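Local coordinates for muconate lactonizing enzyme (Corynebacterium glutamicum, PDB 3I4K), which belongs to the enolase superfamily, pairing a mandelate racemase/muconate lactonizing enzyme N-terminal domain with a barrel-like C-terminal domain that holds a magnesium ion, at residues 364-367 and 368-372. Sequence-based numbering, arbitrary orientation.
Sequences VDMD and KVNFY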
ATOM      1  N   VAL A 364     -21.168  -2.456  18.529  1.00 58.15           N
ATOM      2  CA  VAL A 364     -20.893  -3.054  19.826  1.00 60.40           C
ATOM      3  C   VAL A 364     -22.116  -3.025  20.730  1.00 61.27           C
ATOM      4  O   VAL A 364     -22.981  -2.164  20.587  1.00 61.96           O
ATOM      5  CB  VAL A 364     -19.746  -2.321  20.544  1.00 60.52           C
ATOM      6  CG1 VAL A 364     -18.490  -2.345  19.682  1.00 61.90           C
ATOM      7  CG2 VAL A 364     -20.152  -0.894  20.840  1.00 62.00           C
ATOM      8  N   ASP A 365     -22.182  -3.984  21.648  1.00 62.32           N
ATOM      9  CA  ASP A 365     -23.272  -4.074  22.613  1.00 63.49           C
ATOM     10  C   ASP A 365     -22.678  -3.617  23.939  1.00 65.14           C
ATOM     11  O   ASP A 365     -22.115  -4.420  24.684  1.00 64.81           O
ATOM     12  CB  ASP A 365     -23.759  -5.519  22.744  1.00 63.21           C
ATOM     13  CG  ASP A 365     -24.846  -5.679  23.805  1.00 62.94           C
ATOM     14  OD1 ASP A 365     -24.684  -5.136  24.920  1.00 62.62           O
ATOM     15  OD2 ASP A 365     -25.854  -6.360  23.529  1.00 60.90           O
HETATM   16  N   MSE A 366     -22.804  -2.326  24.226  1.00 66.71           N
HETATM   17  CA  MSE A 366     -22.255  -1.759  25.449  1.00 69.52           C
HETATM   18  C   MSE A 366     -22.573  -2.505  26.735  1.00 69.03           C
HETATM   19  O   MSE A 366     -21.814  -2.425  27.706  1.00 68.09           O
HETATM   20  CB  MSE A 366     -22.680  -0.300  25.579  1.00 74.22           C
HETATM   21  CG  MSE A 366     -21.864   0.615  24.692  1.00 81.26           C
HETATM   22 SE   MSE A 366     -19.975   0.270  24.966  1.00 92.74          SE
HETATM   23  CE  MSE A 366     -19.611   1.604  26.329  1.00 87.90           C
ATOM     24  N   ASP A 367     -23.687  -3.224  26.753  1.00 68.55           N
ATOM     25  CA  ASP A 367     -24.051  -3.976  27.944  1.00 68.48           C
ATOM     26  C   ASP A 367     -23.069  -5.120  28.123  1.00 67.86           C
ATOM     27  O   ASP A 367     -22.504  -5.302  29.206  1.00 67.30           O
ATOM     28  CB  ASP A 367     -25.478  -4.520  27.831  1.00 68.34           C
ATOM     29  CG  ASP A 367     -26.524  -3.430  27.959  1.00 68.36           C
ATOM     30  OD1 ASP A 367     -26.470  -2.674  28.952  1.00 67.47           O
ATOM     31  OD2 ASP A 367     -27.400  -3.329  27.073  1.00 68.26           O
ATOM     32  N   LYS A 368     -22.863  -5.888  27.058  1.00 67.18           N
ATOM     33  CA  LYS A 368     -21.938  -7.011  27.113  1.00 66.21           C
ATOM     34  C   LYS A 368     -20.498  -6.528  27.219  1.00 65.25           C
ATOM     35  O   LYS A 368     -19.647  -7.218  27.774  1.00 66.59           O
ATOM     36  CB  LYS A 368     -22.127  -7.913  25.894  1.00 65.33           C
ATOM     37  CG  LYS A 368     -23.430  -8.692  25.946  1.00 65.25           C
ATOM     38  CD  LYS A 368     -23.526  -9.719  24.838  1.00 65.77           C
ATOM     39  CE  LYS A 368     -24.767 -10.575  25.000  1.00 66.33           C
ATOM     40  NZ  LYS A 368     -24.883 -11.594  23.918  1.00 67.96           N
ATOM     41  N   VAL A 369     -20.229  -5.336  26.697  1.00 64.56           N
ATOM     42  CA  VAL A 369     -18.892  -4.766  26.780  1.00 64.26           C
ATOM     43  C   VAL A 369     -18.634  -4.455  28.249  1.00 65.40           C
ATOM     44  O   VAL A 369     -17.565  -4.754  28.786  1.00 65.95           O
ATOM     45  CB  VAL A 369     -18.781  -3.461  25.969  1.00 63.95           C
ATOM     46  CG1 VAL A 369     -17.513  -2.709  26.360  1.00 62.18           C
ATOM     47  CG2 VAL A 369     -18.771  -3.774  24.483  1.00 62.38           C
ATOM     48  N   ASN A 370     -19.627  -3.850  28.891  1.00 64.97           N
ATOM     49  CA  ASN A 370     -19.536  -3.502  30.302  1.00 64.30           C
ATOM     50  C   ASN A 370     -19.450  -4.772  31.143  1.00 63.26           C
ATOM     51  O   ASN A 370     -18.709  -4.830  32.124  1.00 62.42           O
ATOM     52  CB  ASN A 370     -20.765  -2.689  30.714  1.00 65.03           C
ATOM     53  CG  ASN A 370     -20.711  -1.259  30.219  1.00 67.31           C
ATOM     54  OD1 ASN A 370     -21.746  -0.612  30.051  1.00 69.76           O
ATOM     55  ND2 ASN A 370     -19.501  -0.750  29.996  1.00 66.13           N
ATOM     56  N   PHE A 371     -20.204  -5.790  30.738  1.00 62.39           N
ATOM     57  CA  PHE A 371     -20.241  -7.061  31.447  1.00 61.98           C
ATOM     58  C   PHE A 371     -18.889  -7.755  31.485  1.00 61.52           C
ATOM     59  O   PHE A 371     -18.494  -8.308  32.513  1.00 59.90           O
ATOM     60  CB  PHE A 371     -21.258  -8.002  30.798  1.00 63.56           C
ATOM     61  CG  PHE A 371     -21.380  -9.334  31.493  1.00 65.62           C
ATOM     62  CD1 PHE A 371     -21.814  -9.407  32.815  1.00 66.31           C
ATOM     63  CD2 PHE A 371     -21.063 -10.514  30.827  1.00 66.07           C
ATOM     64  CE1 PHE A 371     -21.932 -10.640  33.466  1.00 67.25           C
ATOM     65  CE2 PHE A 371     -21.178 -11.752  31.467  1.00 67.40           C
ATOM     66  CZ  PHE A 371     -21.613 -11.814  32.790  1.00 67.06           C
ATOM     67  N   TYR A 372     -18.186  -7.723  30.359  1.00 60.37           N
ATOM     68  CA  TYR A 372     -16.889  -8.375  30.252  1.00 59.09           C
ATOM     69  C   TYR A 372     -15.689  -7.505  30.579  1.00 58.09           C
ATOM     70  O   TYR A 372     -14.550  -7.958  30.488  1.00 57.82           O
ATOM     71  CB  TYR A 372     -16.741  -8.971  28.853  1.00 59.18           C
ATOM     72  CG  TYR A 372     -17.602 -10.191  28.656  1.00 59.69           C
ATOM     73  CD1 TYR A 372     -17.331 -11.370  29.349  1.00 60.88           C
ATOM     74  CD2 TYR A 372     -18.708 -10.161  27.812  1.00 60.32           C
ATOM     75  CE1 TYR A 372     -18.141 -12.492  29.209  1.00 61.94           C
ATOM     76  CE2 TYR A 372     -19.528 -11.277  27.663  1.00 61.66           C
ATOM     77  CZ  TYR A 372     -19.239 -12.441  28.365  1.00 62.45           C
ATOM     78  OH  TYR A 372     -20.046 -13.550  28.233  1.00 63.52           O
TER
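Val369 N, Asn370 N and Phe371 N reach back four residues to Asp365 O, Met366 O and Asp367 O, the bonds that open the short helix 366-372, and Tyr372 N continues the series to Lys368 O. Asp365 is the N-cap. With chi1 at 177° its carboxylate is turned away from its own N and reaches forward to the first-turn amides, where OD1 accepts from Lys368 N at 2.9 Å in a fairly straight bond (163° at the hydrogen). That N-H meets OD1 from above the carboxylate plane. A weak, bent bond from Asp367 N, 2.8 Å long, falls on the same OD1, so one oxygen serves two amides of the first turn. A negative charge here would probably also suit the positive end of the helix dipole. The aliphatic part of Lys368 runs past the carboxylate, with CG 4.0 Å from Asp365 CG, and its extended chain leaves Lys368 NZ 5.3 Å from Asp365 OD2, too far for a salt bridge. On another side of the turn, the selenomethionine Met366, bent at chi2 and chi3, lays SE 4.0 Å from Val369 CB. Val369 CG2 lies 4.3 Å from Val364 CB, a looser contact. Lys368 NZ makes a long, weak ion pair with Asp338, whose carboxylate also hydrogen-bonds Tyr372 OH. Val364 and Met366 touch Tyr50 of strand 48-53, and Met366 and Val369 touch Arg14 of strand 8-25; the chain's last helix thus rests on the N-terminal domain's three-stranded antiparallel sheet and, through Lys368 and Val369, on loop residue Tyr340.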